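Local structure of short chain dehydrogenase/reductase (4IUY) at residues 52-57 against 77-82; 85-90 against 137-142; 91-96 against 144-149. The protein probably catalyses NAD(P)(H)-dependent oxidation or reduction, as a Rossmann-fold member of the short-chain dehydrogenase/reductase family. All coordinates share one frame; numbering follows the deposited sequence.

Contact 1. Residues 52-57 against 77-82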
loop_
_atom_site.group_PDB
_atom_site.type_symbol
_atom_site.label_atom_id
_atom_site.label_comp_id
_atom_site.label_asym_id
_atom_site.label_seq_id
_atom_site.Cartn_x
_atom_site.Cartn_y
_atom_site.Cartn_z
ATOM N N ALA D 52 5.467 -19.004 29.469
ATOM C CA ALA D 52 6.729 -18.843 28.747
ATOM C C ALA D 52 7.794 -18.210 29.641
ATOM O O ALA D 52 7.485 -17.390 30.517
ATOM C CB ALA D 52 6.526 -17.984 27.474
ATOM N N ASN D 53 9.046 -18.575 29.393
ATOM C CA ASN D 53 10.168 -17.966 30.086
ATOM C C ASN D 53 10.544 -16.602 29.500
ATOM O O ASN D 53 10.397 -16.365 28.317
ATOM C CB ASN D 53 11.371 -18.918 30.080
ATOM C CG ASN D 53 11.040 -20.260 30.701
ATOM O OD1 ASN D 53 10.721 -20.345 31.889
ATOM N ND2 ASN D 53 11.100 -21.313 29.901
ATOM N N ILE D 54 11.074 -15.723 30.334
ATOM C CA ILE D 54 11.188 -14.313 29.986
ATOM C C ILE D 54 12.633 -13.808 30.019
ATOM O O ILE D 54 13.334 -13.982 31.010
ATOM C CB ILE D 54 10.332 -13.460 30.982
ATOM C CG1 ILE D 54 8.862 -13.850 30.876
ATOM C CG2 ILE D 54 10.477 -11.989 30.711
ATOM C CD1 ILE D 54 8.322 -13.689 29.459
ATOM N N VAL D 55 13.084 -13.211 28.921
ATOM C CA VAL D 55 14.336 -12.448 28.933
ATOM C C VAL D 55 14.046 -10.972 28.649
ATOM O O VAL D 55 13.580 -10.605 27.564
ATOM C CB VAL D 55 15.359 -12.959 27.906
ATOM C CG1 VAL D 55 16.663 -12.147 28.041
ATOM C CG2 VAL D 55 15.631 -14.436 28.116
ATOM N N ILE D 56 14.284 -10.119 29.627
ATOM C CA ILE D 56 13.949 -8.714 29.453
ATOM C C ILE D 56 15.186 -7.848 29.526
ATOM O O ILE D 56 16.104 -8.101 30.325
ATOM C CB ILE D 56 12.930 -8.246 30.496
ATOM C CG1 ILE D 56 13.268 -8.801 31.876
ATOM C CG2 ILE D 56 11.528 -8.705 30.103
ATOM C CD1 ILE D 56 12.361 -8.300 32.947
ATOM N N CYS D 57 15.254 -6.852 28.652
ATOM C CA CYS D 57 16.321 -5.876 28.804
ATOM C C CYS D 57 15.900 -4.438 28.589
ATOM O O CYS D 57 14.867 -4.163 27.979
ATOM C CB CYS D 57 17.567 -6.257 27.992
ATOM S SG CYS D 57 17.332 -6.959 26.402
ATOM N N VAL D 77 7.857 -18.737 36.176
ATOM C CA VAL D 77 8.707 -18.945 35.000
ATOM C C VAL D 77 10.147 -18.430 35.213
ATOM O O VAL D 77 10.414 -17.671 36.137
ATOM C CB VAL D 77 8.080 -18.257 33.757
ATOM C CG1 VAL D 77 6.675 -18.767 33.551
ATOM C CG2 VAL D 77 8.065 -16.750 33.931
ATOM N N GLN D 78 11.070 -18.834 34.347
ATOM C CA GLN D 78 12.431 -18.297 34.359
ATOM C C GLN D 78 12.457 -16.832 33.908
ATOM O O GLN D 78 11.755 -16.454 32.945
ATOM C CB GLN D 78 13.332 -19.128 33.442
ATOM C CG GLN D 78 13.474 -20.567 33.896
ATOM C CD GLN D 78 13.976 -20.623 35.322
ATOM O OE1 GLN D 78 13.228 -20.995 36.242
ATOM N NE2 GLN D 78 15.242 -20.234 35.525
ATOM N N VAL D 79 13.216 -15.993 34.615
ATOM C CA VAL D 79 13.405 -14.600 34.184
ATOM C C VAL D 79 14.887 -14.224 34.190
ATOM O O VAL D 79 15.568 -14.378 35.184
ATOM C CB VAL D 79 12.662 -13.585 35.081
ATOM C CG1 VAL D 79 12.795 -12.198 34.513
ATOM C CG2 VAL D 79 11.212 -13.932 35.198
ATOM N N TYR D 80 15.375 -13.717 33.071
ATOM C CA TYR D 80 16.732 -13.210 32.999
ATOM C C TYR D 80 16.635 -11.715 32.688
ATOM O O TYR D 80 15.840 -11.310 31.862
ATOM C CB TYR D 80 17.515 -13.929 31.911
ATOM C CG TYR D 80 17.721 -15.404 32.171
ATOM C CD1 TYR D 80 18.878 -15.864 32.797
ATOM C CD2 TYR D 80 16.749 -16.349 31.792
ATOM C CE1 TYR D 80 19.078 -17.223 33.043
ATOM C CE2 TYR D 80 16.936 -17.722 32.041
ATOM C CZ TYR D 80 18.111 -18.154 32.661
ATOM O OH TYR D 80 18.325 -19.510 32.911
ATOM N N THR D 81 17.353 -10.889 33.435
ATOM C CA THR D 81 17.387 -9.464 33.143
ATOM C C THR D 81 18.783 -9.044 32.658
ATOM O O THR D 81 19.780 -9.618 33.053
ATOM C CB THR D 81 16.955 -8.633 34.346
ATOM O OG1 THR D 81 17.890 -8.814 35.417
ATOM C CG2 THR D 81 15.569 -9.050 34.790
ATOM N N PHE D 82 18.826 -8.081 31.750
ATOM C CA PHE D 82 20.075 -7.540 31.238
ATOM C C PHE D 82 19.997 -6.028 31.055
ATOM O O PHE D 82 19.100 -5.509 30.386
ATOM C CB PHE D 82 20.428 -8.174 29.897
ATOM C CG PHE D 82 20.771 -9.629 29.979
ATOM C CD1 PHE D 82 22.032 -10.034 30.429
ATOM C CD2 PHE D 82 19.848 -10.600 29.601
ATOM C CE1 PHE D 82 22.371 -11.391 30.499
ATOM C CE2 PHE D 82 20.178 -11.960 29.662
ATOM C CZ PHE D 82 21.446 -12.355 30.119
#
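With CG of Asn-53 turned anti to the carbonyl carbon (chi1 -57°), the rotation of the amide about chi2 (-63°) points OD1 at the backbone of Gln-78, where it accepts the N-H, Gln-78 N to Asn-53 OD1 2.9 Å. The donor lies tilted from the carbonyl plane. Four backbone bonds then alternate between the parallel strands: Ile-54 N to Gln-78 O (2.8 Å), Tyr-80 N to Ile-54 O, Ile-56 N to Tyr-80 O and Phe-82 N to Ile-56 O.

On one face CG1 of Ile-56 sits between its own N and carbonyl carbon (chi1 42°), which lays it alongside Thr-81, CG1 to CG2 3.7 Å. On the other, Val-55 CG1 meets the edge of the Phe-82 ring, 3.9 Å from CD2, and CB of Cys-57 lies beside CB of Phe-82.

This is the beta-alpha-beta unit of strand 53-58, helix 65-75 and strand 79-83, at the edge of the Rossmann sheet. Helix 65-75 packs on the Ile-56 face and helix 89-101 on the Phe-82 face. The Asn-53 amide adds a side-chain bond where the regular pairing starts, and its ND2 bonds weakly to Asp-27 O, so one buried amide bridges three chain segments.

Contact 2. Residues 85-90 against 137-142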
loop_
_atom_site.group_PDB
_atom_site.type_symbol
_atom_site.label_atom_id
_atom_site.label_comp_id
_atom_site.label_asym_id
_atom_site.label_seq_id
_atom_site.Cartn_x
_atom_site.Cartn_y
_atom_site.Cartn_z
ATOM N N ASP D 85 22.466 -0.874 26.291
ATOM C CA ASP D 85 21.916 0.036 25.297
ATOM C C ASP D 85 21.560 -0.785 24.059
ATOM O O ASP D 85 22.395 -1.537 23.558
ATOM C CB ASP D 85 22.907 1.131 24.925
ATOM C CG ASP D 85 22.370 2.045 23.824
ATOM O OD1 ASP D 85 21.162 1.961 23.513
ATOM O OD2 ASP D 85 23.151 2.832 23.248
ATOM N N VAL D 86 20.324 -0.659 23.574
ATOM C CA VAL D 86 19.888 -1.440 22.412
ATOM C C VAL D 86 20.730 -1.149 21.158
ATOM O O VAL D 86 20.740 -1.948 20.225
ATOM C CB VAL D 86 18.367 -1.260 22.098
ATOM C CG1 VAL D 86 17.603 -2.545 22.374
ATOM C CG2 VAL D 86 17.775 -0.100 22.879
ATOM N N ASN D 87 21.448 -0.024 21.158
ATOM C CA ASN D 87 22.353 0.341 20.060
ATOM C C ASN D 87 23.760 -0.237 20.141
ATOM O O ASN D 87 24.557 -0.075 19.212
ATOM C CB ASN D 87 22.436 1.855 19.937
ATOM C CG ASN D 87 21.227 2.430 19.229
ATOM O OD1 ASN D 87 21.117 2.328 18.002
ATOM N ND2 ASN D 87 20.290 2.999 20.000
ATOM N N ASP D 88 24.048 -0.895 21.267
ATOM C CA ASP D 88 25.332 -1.537 21.540
ATOM C C ASP D 88 25.289 -3.000 21.081
ATOM O O ASP D 88 24.801 -3.882 21.797
ATOM C CB ASP D 88 25.602 -1.441 23.052
ATOM C CG ASP D 88 26.994 -1.879 23.452
ATOM O OD1 ASP D 88 27.649 -2.619 22.695
ATOM O OD2 ASP D 88 27.440 -1.467 24.548
ATOM N N ARG D 89 25.817 -3.251 19.887
ATOM C CA ARG D 89 25.791 -4.593 19.309
ATOM C C ARG D 89 26.564 -5.627 20.151
ATOM O O ARG D 89 26.136 -6.780 20.274
ATOM C CB ARG D 89 26.332 -4.592 17.887
ATOM C CG ARG D 89 26.366 -5.977 17.287
ATOM C CD ARG D 89 27.124 -6.028 15.970
ATOM N NE ARG D 89 26.469 -5.251 14.919
ATOM C CZ ARG D 89 25.496 -5.709 14.141
ATOM N NH1 ARG D 89 25.003 -6.927 14.326
ATOM N NH2 ARG D 89 24.987 -4.931 13.199
ATOM N N SER D 90 27.723 -5.235 20.666
ATOM C CA SER D 90 28.532 -6.155 21.459
ATOM C C SER D 90 27.848 -6.523 22.780
ATOM O O SER D 90 27.969 -7.655 23.251
ATOM C CB SER D 90 29.947 -5.606 21.689
ATOM O OG SER D 90 29.910 -4.415 22.447
ATOM N N LEU D 137 15.074 1.846 14.336
ATOM C CA LEU D 137 15.312 1.075 13.109
ATOM C C LEU D 137 16.655 0.325 13.146
ATOM O O LEU D 137 16.714 -0.884 12.920
ATOM C CB LEU D 137 15.242 1.975 11.881
ATOM C CG LEU D 137 15.606 1.365 10.525
ATOM C CD1 LEU D 137 14.706 0.160 10.153
ATOM C CD2 LEU D 137 15.550 2.423 9.441
ATOM N N LYS D 138 17.737 1.032 13.443
ATOM C CA LYS D 138 19.035 0.356 13.444
ATOM C C LYS D 138 19.168 -0.703 14.536
ATOM O O LYS D 138 19.680 -1.787 14.280
ATOM C CB LYS D 138 20.179 1.339 13.543
ATOM C CG LYS D 138 21.539 0.695 13.362
ATOM C CD LYS D 138 22.609 1.756 13.402
ATOM C CE LYS D 138 24.005 1.131 13.401
ATOM N NZ LYS D 138 25.061 2.172 13.641
ATOM N N ALA D 139 18.738 -0.389 15.752
ATOM C CA ALA D 139 18.844 -1.353 16.845
ATOM C C ALA D 139 18.061 -2.654 16.638
ATOM O O ALA D 139 18.622 -3.735 16.826
ATOM C CB ALA D 139 18.524 -0.713 18.188
ATOM N N PRO D 140 16.766 -2.560 16.257
ATOM C CA PRO D 140 16.017 -3.796 16.001
ATOM C C PRO D 140 16.692 -4.649 14.934
ATOM O O PRO D 140 16.656 -5.883 15.036
ATOM C CB PRO D 140 14.659 -3.285 15.501
ATOM C CG PRO D 140 14.551 -1.914 16.031
ATOM C CD PRO D 140 15.911 -1.361 16.105
ATOM N N TRP D 141 17.281 -4.002 13.929
ATOM C CA TRP D 141 18.038 -4.705 12.902
ATOM C C TRP D 141 19.269 -5.421 13.493
ATOM O O TRP D 141 19.489 -6.604 13.236
ATOM C CB TRP D 141 18.430 -3.752 11.764
ATOM C CG TRP D 141 19.500 -4.292 10.836
ATOM C CD1 TRP D 141 19.340 -5.215 9.843
ATOM C CD2 TRP D 141 20.885 -3.920 10.819
ATOM N NE1 TRP D 141 20.544 -5.448 9.217
ATOM C CE2 TRP D 141 21.505 -4.661 9.792
ATOM C CE3 TRP D 141 21.657 -3.027 11.567
ATOM C CZ2 TRP D 141 22.876 -4.547 9.499
ATOM C CZ3 TRP D 141 23.017 -2.915 11.284
ATOM C CH2 TRP D 141 23.614 -3.674 10.253
ATOM N N GLN D 142 20.057 -4.704 14.288
ATOM C CA GLN D 142 21.204 -5.300 14.991
ATOM C C GLN D 142 20.785 -6.498 15.844
ATOM O O GLN D 142 21.392 -7.587 15.758
ATOM C CB GLN D 142 21.890 -4.267 15.893
ATOM C CG GLN D 142 22.563 -3.099 15.169
ATOM C CD GLN D 142 22.960 -1.955 16.120
ATOM O OE1 GLN D 142 22.114 -1.401 16.839
ATOM N NE2 GLN D 142 24.235 -1.581 16.099
#
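Arg-89 reaches across to Trp-141 and Gln-142 from the first turn of helix 89-101. Its CB lies 4.1 Å from Gln-142 NE2. From there CG runs anti to the backbone N (chi1 178°) and the chain stays extended until it bends at chi3, which brings the guanidinium over the side chain of Gln-142. CZ stands 4.1 Å from Gln-142 CG, and NH2 is nearer to the same carbon at 3.6 Å, so CG of the glutamine lies over one guanidinium face, with its CB farther out above the rim. At the far edge NH2 approaches the indole of Trp-141, 3.4 Å from CZ3; the two planes are almost perpendicular. NH1 turns to the next turn of helix 126-153, where it forms a salt bridge with Glu-146 and a hydrogen bond to Gln-145, while NH2 forms a salt bridge with Asp-126 of the second subunit.

The loop before the helix closes on Ala-139, whose CB sits 3.3 Å from Val-86 O and also touches the Val-86 side chain. Gln-142 NE2 makes a weak, long bond to Asn-87 O (3.5 Å) and a further hydrogen bond to Asp-126 of the second subunit. An Asx turn shapes this loop, with Asp-85 OD1 accepting from Asn-87 N, and Asp-88 caps the helix start.

Trp-141 stacks on Trp-129 of the second subunit, which places the contact at the subunit interface. Gripped through both terminal nitrogens by acids of two chains, the Arg-89 guanidinium links the helix pair to that interface, and the flanking carboxylates would probably favour its positive charge.

Contact 3. Residues 91-96 against 144-149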
loop_
_atom_site.group_PDB
_atom_site.type_symbol
_atom_site.label_atom_id
_atom_site.label_comp_id
_atom_site.label_asym_id
_atom_site.label_seq_id
_atom_site.Cartn_x
_atom_site.Cartn_y
_atom_site.Cartn_z
ATOM N N ALA D 91 27.106 -5.577 23.355
ATOM C CA ALA D 91 26.349 -5.853 24.572
ATOM C C ALA D 91 25.248 -6.889 24.298
ATOM O O ALA D 91 25.011 -7.799 25.090
ATOM C CB ALA D 91 25.775 -4.581 25.142
ATOM N N VAL D 92 24.578 -6.752 23.166
ATOM C CA VAL D 92 23.562 -7.718 22.781
ATOM C C VAL D 92 24.183 -9.099 22.551
ATOM O O VAL D 92 23.674 -10.116 23.013
ATOM C CB VAL D 92 22.826 -7.242 21.517
ATOM C CG1 VAL D 92 21.845 -8.301 21.030
ATOM C CG2 VAL D 92 22.111 -5.920 21.806
ATOM N N LYS D 93 25.296 -9.111 21.830
ATOM C CA LYS D 93 26.045 -10.320 21.531
ATOM C C LYS D 93 26.503 -11.019 22.813
ATOM O O LYS D 93 26.379 -12.239 22.936
ATOM C CB LYS D 93 27.241 -9.968 20.648
ATOM C CG LYS D 93 27.891 -11.153 19.972
ATOM C CD LYS D 93 28.794 -10.670 18.835
ATOM C CE LYS D 93 29.799 -11.728 18.468
ATOM N NZ LYS D 93 29.097 -13.002 18.125
ATOM N N ASP D 94 27.009 -10.234 23.765
ATOM C CA ASP D 94 27.432 -10.751 25.063
ATOM C C ASP D 94 26.264 -11.344 25.849
ATOM O O ASP D 94 26.399 -12.403 26.466
ATOM C CB ASP D 94 28.123 -9.663 25.894
ATOM C CG ASP D 94 29.450 -9.222 25.295
ATOM O OD1 ASP D 94 30.088 -10.044 24.601
ATOM O OD2 ASP D 94 29.847 -8.051 25.507
HETATM N N MSE D 95 25.113 -10.673 25.817
HETATM C CA MSE D 95 23.930 -11.235 26.451
HETATM C C MSE D 95 23.579 -12.599 25.869
HETATM O O MSE D 95 23.349 -13.558 26.613
HETATM C CB MSE D 95 22.726 -10.307 26.317
HETATM C CG MSE D 95 21.402 -11.040 26.468
HETATM SE SE MSE D 95 19.895 -9.831 26.379
HETATM C CE MSE D 95 20.010 -9.338 24.489
ATOM N N LEU D 96 23.532 -12.690 24.540
ATOM C CA LEU D 96 23.199 -13.964 23.913
ATOM C C LEU D 96 24.207 -15.063 24.271
ATOM O O LEU D 96 23.798 -16.187 24.589
ATOM C CB LEU D 96 23.003 -13.809 22.404
ATOM C CG LEU D 96 21.771 -12.940 22.098
ATOM C CD1 LEU D 96 21.663 -12.552 20.613
ATOM C CD2 LEU D 96 20.474 -13.617 22.583
ATOM N N ALA D 144 18.091 -8.316 15.657
ATOM C CA ALA D 144 17.622 -9.395 14.799
ATOM C C ALA D 144 18.817 -10.171 14.264
ATOM O O ALA D 144 18.857 -11.395 14.343
ATOM C CB ALA D 144 16.758 -8.842 13.622
ATOM N N GLN D 145 19.796 -9.453 13.730
ATOM C CA GLN D 145 20.987 -10.117 13.222
ATOM C C GLN D 145 21.601 -11.012 14.293
ATOM O O GLN D 145 21.870 -12.187 14.043
ATOM C CB GLN D 145 22.039 -9.113 12.739
ATOM C CG GLN D 145 21.830 -8.565 11.343
ATOM C CD GLN D 145 23.031 -7.757 10.914
ATOM O OE1 GLN D 145 23.676 -7.102 11.737
ATOM N NE2 GLN D 145 23.367 -7.826 9.638
ATOM N N GLU D 146 21.804 -10.460 15.490
ATOM C CA GLU D 146 22.470 -11.228 16.535
ATOM C C GLU D 146 21.623 -12.404 17.005
ATOM O O GLU D 146 22.137 -13.498 17.140
ATOM C CB GLU D 146 22.893 -10.338 17.717
ATOM C CG GLU D 146 23.894 -9.248 17.358
ATOM C CD GLU D 146 25.208 -9.797 16.790
ATOM O OE1 GLU D 146 25.649 -10.905 17.191
ATOM O OE2 GLU D 146 25.804 -9.108 15.934
ATOM N N VAL D 147 20.329 -12.189 17.213
ATOM C CA VAL D 147 19.433 -13.263 17.643
ATOM C C VAL D 147 19.327 -14.373 16.610
ATOM O O VAL D 147 19.244 -15.551 16.945
ATOM C CB VAL D 147 18.027 -12.727 18.024
ATOM C CG1 VAL D 147 17.019 -13.865 18.187
ATOM C CG2 VAL D 147 18.117 -11.919 19.305
ATOM N N VAL D 148 19.325 -13.996 15.346
ATOM C CA VAL D 148 19.338 -14.982 14.278
ATOM C C VAL D 148 20.594 -15.864 14.274
ATOM O O VAL D 148 20.516 -17.096 14.120
ATOM C CB VAL D 148 19.143 -14.300 12.922
ATOM C CG1 VAL D 148 19.641 -15.189 11.756
ATOM C CG2 VAL D 148 17.713 -13.874 12.790
ATOM N N GLN D 149 21.751 -15.242 14.459
ATOM C CA GLN D 149 22.990 -16.008 14.532
ATOM C C GLN D 149 22.912 -17.033 15.665
ATOM O O GLN D 149 23.353 -18.171 15.507
ATOM C CB GLN D 149 24.192 -15.079 14.741
ATOM C CG GLN D 149 24.423 -14.076 13.620
ATOM C CD GLN D 149 25.238 -14.651 12.463
ATOM O OE1 GLN D 149 25.448 -15.860 12.375
ATOM N NE2 GLN D 149 25.719 -13.777 11.586
#
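Leu-96 and Glu-146 meet where helix 89-101 runs beside helix 126-153, two helices on the same side of the Rossmann sheet. The axes of the two short segments run in the same general direction, 24° apart (signed crossing angle -24°), with a closest approach of 9.7 Å.

The tight part lies toward the sheet. Leu-96, its CG anti to the carbonyl carbon (chi1 -66°), sends CD1 into the backbone of the other helix, 3.6 Å from the carbonyl carbon of Glu-146. The same methyl touches CB of Glu-146 and, at 3.8 Å, CG2 of Val-147, so one branch of the leucine meets both residues. One turn earlier, Val-92 CG1 comes against CB of Glu-146 at 4.0 Å, the two side chains crossing at a slant. Val-147 and Met-95, a selenomethionine, both pack on Leu-31 of strand 29-32, which brings the inner side of the pair down onto the sheet.

The other side of the contact is looser and more polar. Here the exposed Lys-93 extends past the carboxylate of Glu-146, and it is the aliphatic chain that does the touching: Lys-93 CG lies 3.6 Å from Glu-146 OE1. No hydrogen bond joins the two segments. The stronger partner of the glutamate is Arg-89, at OE2. The adjacent Gln-145 bonds through NE2 to backbone oxygens of Phe-121 and Tyr-124 of the second subunit, so this side of helix 126-153 also faces the assembly. Any attraction between lysine and glutamate is probably modest, since Lys-93 NZ stops 4.1 Å from Glu-146 OE1.

How the contacts relate
From the N terminus, contact 1 comes first: it closes the loop through helix 65-75 and sets strand 79-83 at the sheet edge beside strand 53-58. The chain then passes directly into the turn and helix 89-101, from which contacts 2 and 3 both reach helix 126-153. Strand 108-111 lies between their partners in sequence, so each closes a longer loop; because their segments alternate, the two loops cross. Their centres are 9 Å apart, and a salt bridge ties the two contacts together. Met-95 of contact 3 packs against Phe-82 and Cys-57 of contact 1, connecting the helix pair to the edge strands.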